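Local coordinates for protein hemoglobin subunit alpha (Isurus oxyrinchus, PDB 3MKB) that probably carries and stores oxygen as the haem-bearing alpha subunit of a four-chain haemoglobin, at residues 13-18 against 69-74; 27-32 against 56-61; 40-45 against 91-96; 78-83 against 132-137. All blocks are in the same frame, centred on the assembly; numbering follows the deposited sequence.

Interaction 1: 13-18 against 69-74; sequences IAKILA and AAEHDD
The packing of the first long helix of the globin fold, residues 4-19, against the far end of helix 53-70 brings Ala14 and Ala70 together methyl to methyl, with Lys15 reaching across to Glu71 beside them. In globin nomenclature these are the A and E helices. The two methyl carbons, Ala14 CB and Ala70 CB, stand 3.8 Å apart, an ordinary van der Waals distance. Both residues aim their CB at the opposite segment, and because each side chain ends there, the CA atoms of Ala14 and Ala70 come within 6.4 Å; small residues suit such a close approach. On the solvent side the pair is longer and charged. The Lys15 chain is bent at chi2 (27°) and again at chi3 and chi4, which together bring its ammonium group round to the carboxylate. Glu71, the first residue after helix 53-70 to leave helical geometry, instead runs out straight beyond CG, and the two side chains cross at about a right angle. Lys15 NZ meets Glu71 OE2 at 3.3 Å, a salt bridge whose hydrogen bond is weak. Deeper in the fold, Leu17 packs on Ile63 and Val67 of helix 53-70, extending the apolar seam inward. The chemistry is thus divided: a short apolar touch sets the spacing, while the long, solvent-exposed ion pair probably adds only a modest and adaptable attraction.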
# COMPACT_ATOMS: atom_id res chain seq x y z
N ILE A 13 11.02 18.16 -17.96
CA ILE A 13 11.26 16.72 -17.70
C ILE A 13 10.86 15.83 -18.91
O ILE A 13 11.64 14.94 -19.29
CB ILE A 13 10.58 16.19 -16.37
CG1 ILE A 13 11.03 16.97 -15.12
CG2 ILE A 13 10.79 14.65 -16.16
CD1 ILE A 13 12.41 16.76 -14.66
N ALA A 14 9.66 16.05 -19.47
CA ALA A 14 9.21 15.29 -20.66
C ALA A 14 10.19 15.36 -21.82
O ALA A 14 10.48 14.36 -22.48
CB ALA A 14 7.81 15.80 -21.13
N LYS A 15 10.73 16.55 -22.06
CA LYS A 15 11.70 16.72 -23.12
C LYS A 15 12.98 15.94 -22.85
O LYS A 15 13.57 15.39 -23.77
CB LYS A 15 11.96 18.22 -23.39
CG LYS A 15 10.89 18.94 -24.27
CD LYS A 15 9.43 18.36 -24.24
CE LYS A 15 9.23 17.29 -25.33
NZ LYS A 15 8.25 16.19 -25.01
N ILE A 16 13.39 15.85 -21.59
CA ILE A 16 14.61 15.11 -21.34
C ILE A 16 14.37 13.60 -21.43
O ILE A 16 15.24 12.89 -21.97
CB ILE A 16 15.47 15.61 -20.09
CG1 ILE A 16 15.42 14.70 -18.87
CG2 ILE A 16 15.24 17.06 -19.73
CD1 ILE A 16 16.69 13.94 -18.75
N LEU A 17 13.23 13.12 -20.93
CA LEU A 17 12.83 11.70 -21.07
C LEU A 17 12.76 11.29 -22.55
O LEU A 17 13.23 10.19 -22.94
CB LEU A 17 11.46 11.46 -20.41
CG LEU A 17 11.44 11.41 -18.88
CD1 LEU A 17 9.99 11.39 -18.38
CD2 LEU A 17 12.22 10.18 -18.38
N ALA A 18 12.18 12.18 -23.36
CA ALA A 18 11.99 11.94 -24.81
C ALA A 18 13.28 11.64 -25.54
O ALA A 18 13.29 10.89 -26.51
CB ALA A 18 11.31 13.10 -25.43
N ALA A 69 1.49 11.36 -21.89
CA ALA A 69 0.67 11.84 -20.81
C ALA A 69 1.01 13.31 -20.44
O ALA A 69 0.11 14.13 -20.21
CB ALA A 69 0.75 10.92 -19.58
N ALA A 70 2.32 13.61 -20.40
CA ALA A 70 2.80 14.96 -20.14
C ALA A 70 2.26 15.95 -21.21
O ALA A 70 1.90 17.08 -20.88
CB ALA A 70 4.29 14.96 -20.13
N GLU A 71 2.15 15.50 -22.45
CA GLU A 71 1.58 16.35 -23.52
C GLU A 71 0.02 16.31 -23.56
O GLU A 71 -0.61 16.75 -24.54
CB GLU A 71 2.17 15.94 -24.87
CG GLU A 71 3.66 15.71 -24.80
CD GLU A 71 4.29 15.24 -26.09
OE1 GLU A 71 3.77 14.28 -26.71
OE2 GLU A 71 5.33 15.83 -26.48
N HIS A 72 -0.56 15.77 -22.48
CA HIS A 72 -2.02 15.61 -22.33
C HIS A 72 -2.51 15.96 -20.92
O HIS A 72 -3.48 15.35 -20.43
CB HIS A 72 -2.41 14.16 -22.66
CG HIS A 72 -2.40 13.85 -24.12
ND1 HIS A 72 -3.51 14.01 -24.91
CD2 HIS A 72 -1.42 13.39 -24.94
CE1 HIS A 72 -3.22 13.67 -26.16
NE2 HIS A 72 -1.96 13.29 -26.20
N ASP A 73 -1.90 16.97 -20.30
CA ASP A 73 -2.10 17.24 -18.85
C ASP A 73 -3.55 17.50 -18.43
O ASP A 73 -3.91 17.27 -17.29
CB ASP A 73 -1.20 18.41 -18.40
CG ASP A 73 0.11 17.98 -17.76
OD1 ASP A 73 0.28 16.80 -17.34
OD2 ASP A 73 0.99 18.87 -17.62
N ASP A 74 -4.37 18.00 -19.35
CA ASP A 74 -5.75 18.39 -19.04
C ASP A 74 -6.83 17.46 -19.65
O ASP A 74 -8.02 17.78 -19.64
CB ASP A 74 -6.00 19.84 -19.48
CG ASP A 74 -5.12 20.83 -18.72
OD1 ASP A 74 -5.10 20.80 -17.46
OD2 ASP A 74 -4.44 21.61 -19.39

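Interaction 2: 27-32 against 56-61; sequences EALARL and QLHGGK. With HEM (protoporphyrin IX containing Fe), chain E.
The imidazole of His58 points one corner at the haem iron and has Leu29 CD1 lying obliquely to it, with both leucine methyls close to ND1, while HEM C1C lies at the ring's edge, in its plane. The guanidinium of Arg31 is likewise met at its edge, in plane, by Glu27 OE2, a salt bridge with 2.6 Å between Arg31 NH2 and that oxygen. His58 carries CG anti to its backbone N (chi1 -172°), which swings the ring off helix 53-70 toward the porphyrin, and His58 NE2 binds HEM FE at 2.4 Å. Since His87 NE2 is the other protein ligand, the iron is held by two histidines. Leu29 crosses the imidazole at about a right angle, with Leu29 CD2 3.7 Å from His58 ND1. Leu29 CD1 presses on bare backbone, 3.3 Å from Gly59 N and a tight 3.4 Å from Gly59 CA. Glycine suits this spot, because a CB would point toward helix 21-35 and crowd Leu29 CD1. On the outer side of helix 21-35, Arg31 NH2 also bonds to Phe112 O of the beta subunit. A histidine and a leucine so placed are characteristic of the distal haem pocket of globins, here in a form consistent with a bis-histidyl, hemichrome-like state.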
# COMPACT_ATOMS: atom_id res chain seq x y z
N GLU A 27 16.03 1.39 -16.91
CA GLU A 27 16.61 1.58 -15.58
C GLU A 27 15.50 1.58 -14.53
O GLU A 27 15.63 0.97 -13.47
CB GLU A 27 17.42 2.89 -15.53
CG GLU A 27 17.90 3.21 -14.12
CD GLU A 27 18.90 4.35 -14.06
OE1 GLU A 27 19.52 4.70 -15.10
OE2 GLU A 27 19.05 4.92 -12.96
N ALA A 28 14.37 2.23 -14.82
CA ALA A 28 13.31 2.31 -13.86
C ALA A 28 12.75 0.90 -13.65
O ALA A 28 12.50 0.50 -12.49
CB ALA A 28 12.20 3.30 -14.29
N LEU A 29 12.57 0.14 -14.74
CA LEU A 29 12.01 -1.23 -14.59
C LEU A 29 13.04 -2.12 -13.85
O LEU A 29 12.65 -2.97 -13.04
CB LEU A 29 11.64 -1.84 -15.96
CG LEU A 29 10.37 -1.33 -16.68
CD1 LEU A 29 10.51 -1.68 -18.20
CD2 LEU A 29 9.04 -1.90 -16.03
N ALA A 30 14.33 -1.93 -14.12
CA ALA A 30 15.38 -2.70 -13.39
C ALA A 30 15.32 -2.41 -11.86
O ALA A 30 15.44 -3.32 -11.02
CB ALA A 30 16.78 -2.40 -13.97
N ARG A 31 15.13 -1.14 -11.51
CA ARG A 31 14.81 -0.76 -10.11
C ARG A 31 13.59 -1.46 -9.56
O ARG A 31 13.70 -2.04 -8.49
CB ARG A 31 14.70 0.76 -9.94
CG ARG A 31 15.96 1.54 -10.34
CD ARG A 31 15.87 3.06 -9.91
NE ARG A 31 17.07 3.69 -10.43
CZ ARG A 31 18.28 3.56 -9.89
NH1 ARG A 31 18.45 2.93 -8.76
NH2 ARG A 31 19.32 4.12 -10.49
N LEU A 32 12.46 -1.44 -10.26
CA LEU A 32 11.29 -2.19 -9.86
C LEU A 32 11.60 -3.66 -9.51
O LEU A 32 11.25 -4.12 -8.46
CB LEU A 32 10.21 -2.13 -10.94
CG LEU A 32 8.85 -2.74 -10.64
CD1 LEU A 32 8.17 -2.14 -9.46
CD2 LEU A 32 7.94 -2.74 -11.86
N GLN A 56 14.45 -3.16 -22.05
CA GLN A 56 14.63 -1.97 -22.84
C GLN A 56 13.38 -1.64 -23.64
O GLN A 56 12.90 -0.54 -23.63
CB GLN A 56 15.87 -2.08 -23.71
CG GLN A 56 17.15 -1.89 -22.91
CD GLN A 56 18.39 -2.11 -23.69
OE1 GLN A 56 18.48 -2.98 -24.54
NE2 GLN A 56 19.38 -1.34 -23.40
N LEU A 57 12.86 -2.66 -24.28
CA LEU A 57 11.60 -2.53 -25.09
C LEU A 57 10.41 -2.00 -24.30
O LEU A 57 9.79 -0.98 -24.68
CB LEU A 57 11.25 -3.86 -25.74
CG LEU A 57 10.04 -3.86 -26.68
CD1 LEU A 57 10.33 -2.90 -27.93
CD2 LEU A 57 9.72 -5.36 -27.09
N HIS A 58 10.09 -2.67 -23.19
CA HIS A 58 9.01 -2.24 -22.32
C HIS A 58 9.37 -0.89 -21.71
O HIS A 58 8.54 -0.01 -21.62
CB HIS A 58 8.68 -3.33 -21.24
CG HIS A 58 7.45 -3.01 -20.42
ND1 HIS A 58 7.39 -3.17 -19.06
CD2 HIS A 58 6.26 -2.47 -20.78
CE1 HIS A 58 6.22 -2.77 -18.62
NE2 HIS A 58 5.50 -2.35 -19.65
N GLY A 59 10.63 -0.70 -21.30
CA GLY A 59 11.01 0.55 -20.70
C GLY A 59 10.75 1.76 -21.59
O GLY A 59 10.20 2.76 -21.15
N GLY A 60 11.14 1.67 -22.85
CA GLY A 60 10.88 2.80 -23.79
C GLY A 60 9.40 3.09 -23.91
O GLY A 60 8.95 4.28 -23.87
N LYS A 61 8.63 2.03 -24.10
CA LYS A 61 7.17 2.13 -24.19
C LYS A 61 6.59 2.81 -22.96
O LYS A 61 5.76 3.70 -23.09
CB LYS A 61 6.54 0.76 -24.38
CG LYS A 61 6.92 0.14 -25.74
CD LYS A 61 6.45 -1.32 -25.90
CE LYS A 61 6.82 -1.83 -27.31
NZ LYS A 61 6.56 -3.28 -27.31
CHA HEM E . 3.11 -3.56 -22.36
CHB HEM E . 2.93 1.07 -21.02
CHC HEM E . 3.42 -0.16 -16.31
CHD HEM E . 3.18 -4.79 -17.58
C1A HEM E . 2.99 -2.19 -22.44
C2A HEM E . 2.81 -1.40 -23.63
C3A HEM E . 2.72 -0.09 -23.28
C4A HEM E . 2.91 -0.05 -21.83
CMA HEM E . 2.50 1.17 -24.19
CAA HEM E . 2.59 -2.07 -25.00
CBA HEM E . 1.02 -2.13 -24.94
CGA HEM E . 0.42 -2.39 -26.29
O1A HEM E . 1.15 -2.99 -27.14
O2A HEM E . -0.77 -2.02 -26.52
C1B HEM E . 3.02 1.12 -19.64
C2B HEM E . 2.92 2.32 -18.85
C3B HEM E . 3.08 1.99 -17.56
C4B HEM E . 3.26 0.56 -17.48
CMB HEM E . 2.70 3.77 -19.36
CAB HEM E . 3.03 2.92 -16.32
CBB HEM E . 3.25 4.24 -16.30
C1C HEM E . 3.41 -1.54 -16.19
C2C HEM E . 3.57 -2.31 -14.96
C3C HEM E . 3.53 -3.62 -15.29
C4C HEM E . 3.34 -3.70 -16.75
CMC HEM E . 3.79 -1.62 -13.58
CAC HEM E . 3.66 -4.80 -14.29
CBC HEM E . 4.44 -4.66 -13.17
C1D HEM E . 3.21 -4.85 -18.97
C2D HEM E . 3.39 -6.08 -19.70
C3D HEM E . 3.45 -5.76 -21.16
C4D HEM E . 3.19 -4.33 -21.20
CMD HEM E . 3.60 -7.49 -19.09
CAD HEM E . 3.66 -6.83 -22.29
CBD HEM E . 5.10 -6.93 -22.87
CGD HEM E . 6.17 -7.65 -22.00
O1D HEM E . 5.96 -8.79 -21.47
O2D HEM E . 7.29 -7.09 -21.83
NA HEM E . 3.05 -1.34 -21.39
NB HEM E . 3.23 0.03 -18.76
NC HEM E . 3.26 -2.43 -17.21
ND HEM E . 3.09 -3.80 -19.90
FE HEM E . 3.16 -1.85 -19.32

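Interaction 3: 40-45 against 91-96; sequences KSYFDY and LLVDPS. With HEM (protoporphyrin IX containing Fe), chain E.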
# COMPACT_ATOMS: atom_id res chain seq x y z
N LYS A 40 8.51 -9.15 -11.19
CA LYS A 40 9.06 -10.03 -12.22
C LYS A 40 8.04 -11.07 -12.73
O LYS A 40 8.20 -11.62 -13.81
CB LYS A 40 10.31 -10.76 -11.70
CG LYS A 40 11.38 -9.78 -11.38
CD LYS A 40 12.72 -10.46 -11.31
CE LYS A 40 12.94 -11.06 -10.03
NZ LYS A 40 14.01 -12.09 -10.26
N SER A 41 6.99 -11.31 -11.94
CA SER A 41 6.02 -12.37 -12.19
C SER A 41 5.27 -12.20 -13.49
O SER A 41 4.83 -13.18 -14.08
CB SER A 41 5.05 -12.47 -11.02
OG SER A 41 4.17 -11.33 -10.98
N TYR A 42 5.12 -10.95 -13.95
CA TYR A 42 4.49 -10.60 -15.23
C TYR A 42 5.30 -10.84 -16.48
O TYR A 42 4.75 -10.79 -17.58
CB TYR A 42 4.07 -9.10 -15.23
CG TYR A 42 3.01 -8.85 -14.19
CD1 TYR A 42 1.67 -9.22 -14.46
CD2 TYR A 42 3.33 -8.32 -12.95
CE1 TYR A 42 0.70 -9.05 -13.53
CE2 TYR A 42 2.37 -8.14 -11.97
CZ TYR A 42 1.04 -8.53 -12.26
OH TYR A 42 0.05 -8.38 -11.35
N PHE A 43 6.61 -11.07 -16.34
CA PHE A 43 7.54 -11.00 -17.48
C PHE A 43 8.37 -12.28 -17.61
O PHE A 43 9.03 -12.69 -16.68
CB PHE A 43 8.48 -9.82 -17.25
CG PHE A 43 7.75 -8.52 -17.00
CD1 PHE A 43 7.55 -8.07 -15.71
CD2 PHE A 43 7.24 -7.78 -18.07
CE1 PHE A 43 6.87 -6.88 -15.47
CE2 PHE A 43 6.56 -6.61 -17.85
CZ PHE A 43 6.38 -6.15 -16.51
N ASP A 44 8.32 -12.90 -18.77
CA ASP A 44 9.13 -14.11 -18.99
C ASP A 44 10.45 -13.67 -19.60
O ASP A 44 10.65 -13.80 -20.80
CB ASP A 44 8.36 -15.03 -19.96
CG ASP A 44 9.10 -16.32 -20.32
OD1 ASP A 44 10.16 -16.65 -19.73
OD2 ASP A 44 8.59 -17.00 -21.25
N TYR A 45 11.35 -13.14 -18.76
CA TYR A 45 12.62 -12.59 -19.22
C TYR A 45 13.76 -13.50 -18.75
O TYR A 45 13.63 -14.19 -17.74
CB TYR A 45 12.91 -11.18 -18.64
CG TYR A 45 11.99 -10.06 -19.09
CD1 TYR A 45 12.02 -8.81 -18.46
CD2 TYR A 45 11.07 -10.25 -20.14
CE1 TYR A 45 11.14 -7.75 -18.89
CE2 TYR A 45 10.20 -9.24 -20.54
CZ TYR A 45 10.25 -7.98 -19.93
OH TYR A 45 9.39 -6.96 -20.34
N LEU A 91 -3.69 -7.51 -19.97
CA LEU A 91 -2.49 -7.96 -19.21
C LEU A 91 -2.81 -8.33 -17.78
O LEU A 91 -2.11 -9.18 -17.20
CB LEU A 91 -1.38 -6.90 -19.23
CG LEU A 91 -0.91 -6.42 -20.61
CD1 LEU A 91 -0.24 -5.04 -20.53
CD2 LEU A 91 0.00 -7.52 -21.23
N LEU A 92 -3.84 -7.68 -17.22
CA LEU A 92 -4.36 -7.88 -15.84
C LEU A 92 -3.30 -7.68 -14.80
O LEU A 92 -3.09 -8.50 -13.90
CB LEU A 92 -5.08 -9.25 -15.67
CG LEU A 92 -6.23 -9.47 -16.70
CD1 LEU A 92 -6.62 -10.94 -16.77
CD2 LEU A 92 -7.42 -8.58 -16.43
N VAL A 93 -2.61 -6.57 -14.92
CA VAL A 93 -1.51 -6.29 -13.97
C VAL A 93 -2.15 -5.83 -12.66
O VAL A 93 -3.05 -4.97 -12.65
CB VAL A 93 -0.58 -5.16 -14.53
CG1 VAL A 93 0.25 -4.55 -13.43
CG2 VAL A 93 0.20 -5.63 -15.81
N ASP A 94 -1.71 -6.40 -11.54
CA ASP A 94 -2.27 -5.92 -10.27
C ASP A 94 -1.90 -4.43 -10.06
O ASP A 94 -0.74 -4.03 -10.19
CB ASP A 94 -1.80 -6.84 -9.11
CG ASP A 94 -2.44 -6.48 -7.78
OD1 ASP A 94 -2.32 -5.31 -7.34
OD2 ASP A 94 -3.02 -7.39 -7.15
N PRO A 95 -2.93 -3.58 -9.83
CA PRO A 95 -2.79 -2.15 -9.73
C PRO A 95 -1.80 -1.67 -8.67
O PRO A 95 -1.25 -0.57 -8.82
CB PRO A 95 -4.22 -1.63 -9.41
CG PRO A 95 -5.17 -2.76 -9.78
CD PRO A 95 -4.34 -4.03 -9.70
N SER A 96 -1.59 -2.44 -7.59
CA SER A 96 -0.54 -2.09 -6.64
C SER A 96 0.82 -1.87 -7.29
O SER A 96 1.73 -1.21 -6.71
CB SER A 96 -0.46 -3.15 -5.51
OG SER A 96 -1.66 -3.13 -4.73
CHA HEM E . 3.11 -3.56 -22.36
CHB HEM E . 2.93 1.07 -21.02
CHC HEM E . 3.42 -0.16 -16.31
CHD HEM E . 3.18 -4.79 -17.58
C1A HEM E . 2.99 -2.19 -22.44
C2A HEM E . 2.81 -1.40 -23.63
C3A HEM E . 2.72 -0.09 -23.28
C4A HEM E . 2.91 -0.05 -21.83
CMA HEM E . 2.50 1.17 -24.19
CAA HEM E . 2.59 -2.07 -25.00
CBA HEM E . 1.02 -2.13 -24.94
CGA HEM E . 0.42 -2.39 -26.29
O1A HEM E . 1.15 -2.99 -27.14
O2A HEM E . -0.77 -2.02 -26.52
C1B HEM E . 3.02 1.12 -19.64
C2B HEM E . 2.92 2.32 -18.85
C3B HEM E . 3.08 1.99 -17.56
C4B HEM E . 3.26 0.56 -17.48
CMB HEM E . 2.70 3.77 -19.36
CAB HEM E . 3.03 2.92 -16.32
CBB HEM E . 3.25 4.24 -16.30
C1C HEM E . 3.41 -1.54 -16.19
C2C HEM E . 3.57 -2.31 -14.96
C3C HEM E . 3.53 -3.62 -15.29
C4C HEM E . 3.34 -3.70 -16.75
CMC HEM E . 3.79 -1.62 -13.58
CAC HEM E . 3.66 -4.80 -14.29
CBC HEM E . 4.44 -4.66 -13.17
C1D HEM E . 3.21 -4.85 -18.97
C2D HEM E . 3.39 -6.08 -19.70
C3D HEM E . 3.45 -5.76 -21.16
C4D HEM E . 3.19 -4.33 -21.20
CMD HEM E . 3.60 -7.49 -19.09
CAD HEM E . 3.66 -6.83 -22.29
CBD HEM E . 5.10 -6.93 -22.87
CGD HEM E . 6.17 -7.65 -22.00
O1D HEM E . 5.96 -8.79 -21.47
O2D HEM E . 7.29 -7.09 -21.83
NA HEM E . 3.05 -1.34 -21.39
NB HEM E . 3.23 0.03 -18.76
NC HEM E . 3.26 -2.43 -17.21
ND HEM E . 3.09 -3.80 -19.90
FE HEM E . 3.16 -1.85 -19.32
O HOH W 1 -2.78 -10.29 -11.95
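Tyr42 reaches toward Val93 and Asp94 from a CB that rests over one face of the next ring in the chain, that of Phe43, offset toward its rim. CG is anti to the carbonyl carbon (chi1 -65°), which sends the tyrosine ring toward loop 91-96. Further out, Tyr42 CD2 comes 3.8 Å from the vinyl carbon HEM CAC, which lies obliquely to the ring. The other flank turns to Val93: the methyl Val93 CG2 lies over one face of the tyrosine ring, 4.1 Å from Tyr42 CD1, and Tyr42 CE1 is 3.6 Å from Val93 CA. Leu92 O stands at the ring's edge. At the tip, Tyr42 OH accepts a nearly straight hydrogen bond from Asp94 N, 2.7 Å long with an N-H...O angle of 171°, and it is also hydrogen-bonded to Asp89 OD2 of the beta subunit. A phenylalanine in place of Tyr42 would probably keep the packing on Val93 and the haem but leave Asp94 N and that beta-chain aspartate without their shared mate. Asp94 divides its carboxylate: Asp94 OD1 takes the capping bond from Ser96 N at 3.0 Å, and OD2 bonds to Ser92 and Trp37 of the beta subunit. Nearby, Tyr45 OH donates to the haem propionate at HEM O2D, 2.6 Å away. Apolar ring and polar hydroxyl thus couple haem, loop 91-96 and beta subunit, and the tyrosine-aspartate and aspartate-tryptophan bonds resemble those of deoxy human haemoglobin.

Interaction 4: 78-83 against 132-137; sequences AHLMVL and SSELSS. With HEM (protoporphyrin IX containing Fe), chain E.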
# COMPACT_ATOMS: atom_id res chain seq x y z
N ALA A 78 -9.24 10.73 -20.94
CA ALA A 78 -9.48 10.24 -22.28
C ALA A 78 -8.19 9.72 -22.94
O ALA A 78 -8.23 8.74 -23.66
CB ALA A 78 -10.13 11.34 -23.16
N HIS A 79 -7.07 10.40 -22.68
CA HIS A 79 -5.82 10.07 -23.36
C HIS A 79 -5.30 8.68 -22.99
O HIS A 79 -4.69 8.02 -23.82
CB HIS A 79 -4.74 11.12 -23.06
CG HIS A 79 -3.38 10.67 -23.46
ND1 HIS A 79 -3.00 10.52 -24.78
CD2 HIS A 79 -2.33 10.24 -22.72
CE1 HIS A 79 -1.76 10.05 -24.83
NE2 HIS A 79 -1.34 9.87 -23.59
N LEU A 80 -5.52 8.30 -21.74
CA LEU A 80 -4.97 7.09 -21.16
C LEU A 80 -5.92 5.88 -21.24
O LEU A 80 -5.58 4.79 -20.78
CB LEU A 80 -4.51 7.37 -19.71
CG LEU A 80 -3.21 8.19 -19.61
CD1 LEU A 80 -2.78 8.47 -18.14
CD2 LEU A 80 -2.06 7.50 -20.39
N MET A 81 -7.10 6.05 -21.83
CA MET A 81 -8.09 4.97 -21.78
C MET A 81 -7.59 3.69 -22.46
O MET A 81 -7.77 2.57 -21.94
CB MET A 81 -9.47 5.41 -22.27
CG MET A 81 -10.42 4.27 -22.65
SD MET A 81 -12.18 4.66 -22.61
CE MET A 81 -12.17 6.48 -22.73
N VAL A 82 -6.95 3.85 -23.61
CA VAL A 82 -6.40 2.70 -24.32
C VAL A 82 -5.46 1.89 -23.41
O VAL A 82 -5.51 0.66 -23.34
CB VAL A 82 -5.67 3.14 -25.62
CG1 VAL A 82 -4.62 2.14 -26.06
CG2 VAL A 82 -6.69 3.34 -26.69
N LEU A 83 -4.61 2.60 -22.71
CA LEU A 83 -3.63 1.92 -21.91
C LEU A 83 -4.24 1.28 -20.65
O LEU A 83 -3.82 0.20 -20.20
CB LEU A 83 -2.52 2.92 -21.57
CG LEU A 83 -1.10 2.41 -21.74
CD1 LEU A 83 -1.00 1.12 -22.62
CD2 LEU A 83 -0.27 3.55 -22.29
N SER A 132 -0.98 6.58 -12.75
CA SER A 132 -1.40 5.41 -11.96
C SER A 132 -2.89 5.33 -11.80
O SER A 132 -3.47 4.27 -11.95
CB SER A 132 -0.74 5.36 -10.58
OG SER A 132 0.61 5.12 -10.81
N SER A 133 -3.51 6.47 -11.52
CA SER A 133 -4.96 6.46 -11.34
C SER A 133 -5.69 5.99 -12.61
O SER A 133 -6.48 5.03 -12.60
CB SER A 133 -5.40 7.85 -10.95
OG SER A 133 -6.81 7.87 -10.81
N GLU A 134 -5.39 6.63 -13.72
CA GLU A 134 -6.00 6.23 -14.98
C GLU A 134 -5.71 4.76 -15.35
O GLU A 134 -6.63 4.04 -15.75
CB GLU A 134 -5.58 7.17 -16.10
CG GLU A 134 -5.98 8.66 -15.96
CD GLU A 134 -7.47 8.93 -15.72
OE1 GLU A 134 -8.34 8.19 -16.26
OE2 GLU A 134 -7.76 9.92 -15.00
N LEU A 135 -4.46 4.32 -15.25
CA LEU A 135 -4.09 2.94 -15.55
C LEU A 135 -4.79 1.89 -14.65
O LEU A 135 -5.00 0.75 -15.08
CB LEU A 135 -2.56 2.78 -15.49
CG LEU A 135 -1.71 2.87 -16.76
CD1 LEU A 135 -2.30 3.69 -17.88
CD2 LEU A 135 -0.33 3.40 -16.42
N SER A 136 -5.15 2.30 -13.42
CA SER A 136 -5.92 1.48 -12.45
C SER A 136 -7.43 1.59 -12.56
O SER A 136 -8.14 1.04 -11.71
CB SER A 136 -5.56 1.89 -11.01
OG SER A 136 -4.15 1.79 -10.81
N SER A 137 -7.93 2.27 -13.59
CA SER A 137 -9.35 2.66 -13.60
C SER A 137 -10.33 1.74 -14.36
O SER A 137 -11.53 1.96 -14.29
CB SER A 137 -9.51 4.11 -14.09
OG SER A 137 -9.41 4.19 -15.51
CHA HEM E . 3.11 -3.56 -22.36
CHB HEM E . 2.93 1.07 -21.02
CHC HEM E . 3.42 -0.16 -16.31
CHD HEM E . 3.18 -4.79 -17.58
C1A HEM E . 2.99 -2.19 -22.44
C2A HEM E . 2.81 -1.40 -23.63
C3A HEM E . 2.72 -0.09 -23.28
C4A HEM E . 2.91 -0.05 -21.83
CMA HEM E . 2.50 1.17 -24.19
CAA HEM E . 2.59 -2.07 -25.00
CBA HEM E . 1.02 -2.13 -24.94
CGA HEM E . 0.42 -2.39 -26.29
O1A HEM E . 1.15 -2.99 -27.14
O2A HEM E . -0.77 -2.02 -26.52
C1B HEM E . 3.02 1.12 -19.64
C2B HEM E . 2.92 2.32 -18.85
C3B HEM E . 3.08 1.99 -17.56
C4B HEM E . 3.26 0.56 -17.48
CMB HEM E . 2.70 3.77 -19.36
CAB HEM E . 3.03 2.92 -16.32
CBB HEM E . 3.25 4.24 -16.30
C1C HEM E . 3.41 -1.54 -16.19
C2C HEM E . 3.57 -2.31 -14.96
C3C HEM E . 3.53 -3.62 -15.29
C4C HEM E . 3.34 -3.70 -16.75
CMC HEM E . 3.79 -1.62 -13.58
CAC HEM E . 3.66 -4.80 -14.29
CBC HEM E . 4.44 -4.66 -13.17
C1D HEM E . 3.21 -4.85 -18.97
C2D HEM E . 3.39 -6.08 -19.70
C3D HEM E . 3.45 -5.76 -21.16
C4D HEM E . 3.19 -4.33 -21.20
CMD HEM E . 3.60 -7.49 -19.09
CAD HEM E . 3.66 -6.83 -22.29
CBD HEM E . 5.10 -6.93 -22.87
CGD HEM E . 6.17 -7.65 -22.00
O1D HEM E . 5.96 -8.79 -21.47
O2D HEM E . 7.29 -7.09 -21.83
NA HEM E . 3.05 -1.34 -21.39
NB HEM E . 3.23 0.03 -18.76
NC HEM E . 3.26 -2.43 -17.21
ND HEM E . 3.09 -3.80 -19.90
FE HEM E . 3.16 -1.85 -19.32
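Leu80 and Glu134 cross at about a right angle, the leucine laying one branch across the aliphatic root of the glutamate. Leu80 CD1 sits 3.7 Å from Glu134 CB and 3.9 Å from Glu134 CG. The glutamate chain then bends at chi2 (-54°), and its carboxylate goes to His77, which is hydrogen-bonded to OE1. A residue with an aliphatic stem and a polar end suits this half-covered place. The second pair, Leu83 and Leu135, meets differently: Leu83 offers its CB, 3.8 Å from Leu135 CD1, while the outer branches of both turn to the haem. Leu135 CD2 approaches the vinyl carbon HEM CAB at 3.4 Å, and Leu83 CD1 lies 3.8 Å from the methyl HEM CMA. Were Leu83 an alanine, the touch on Leu135 would remain, but a gap would probably open beside the haem methyl CMA. Where helix 118-135 ends, two serines fold back on it: Ser136 OG donates to Ser132 O, and Ser137 OG to Glu134 O at 2.8 Å. Each carbonyl also accepts from the backbone N-H of the same serine, so each is gripped twice. The contact joins the break between helix 76-79 and helix 81-91 to the last helix; Phe98 of helix 97-112 packs on Leu135, and Ala65 of helix 53-70 on Leu83.

From the N terminus, interaction 1 opens on helix 4-19, interaction 2 on helix 21-35 and interaction 3 at 40-45. Interaction 2 closes first, at 56-61, and lies nested inside the loop that interaction 1 shuts at 69-74; both end on helix 53-70. Interaction 3 crosses them, closing only at 91-96, after interaction 4 has opened at 78-83. Interaction 4, in series after 1 and 2, crosses 3 and binds in the last helix. Interactions 2, 3 and 4 all touch the haem. Phe43 packs on His58 between 3 and 2, Pro95 on Ser136 between 3 and 4, and His79 on His72 between 4 and 1.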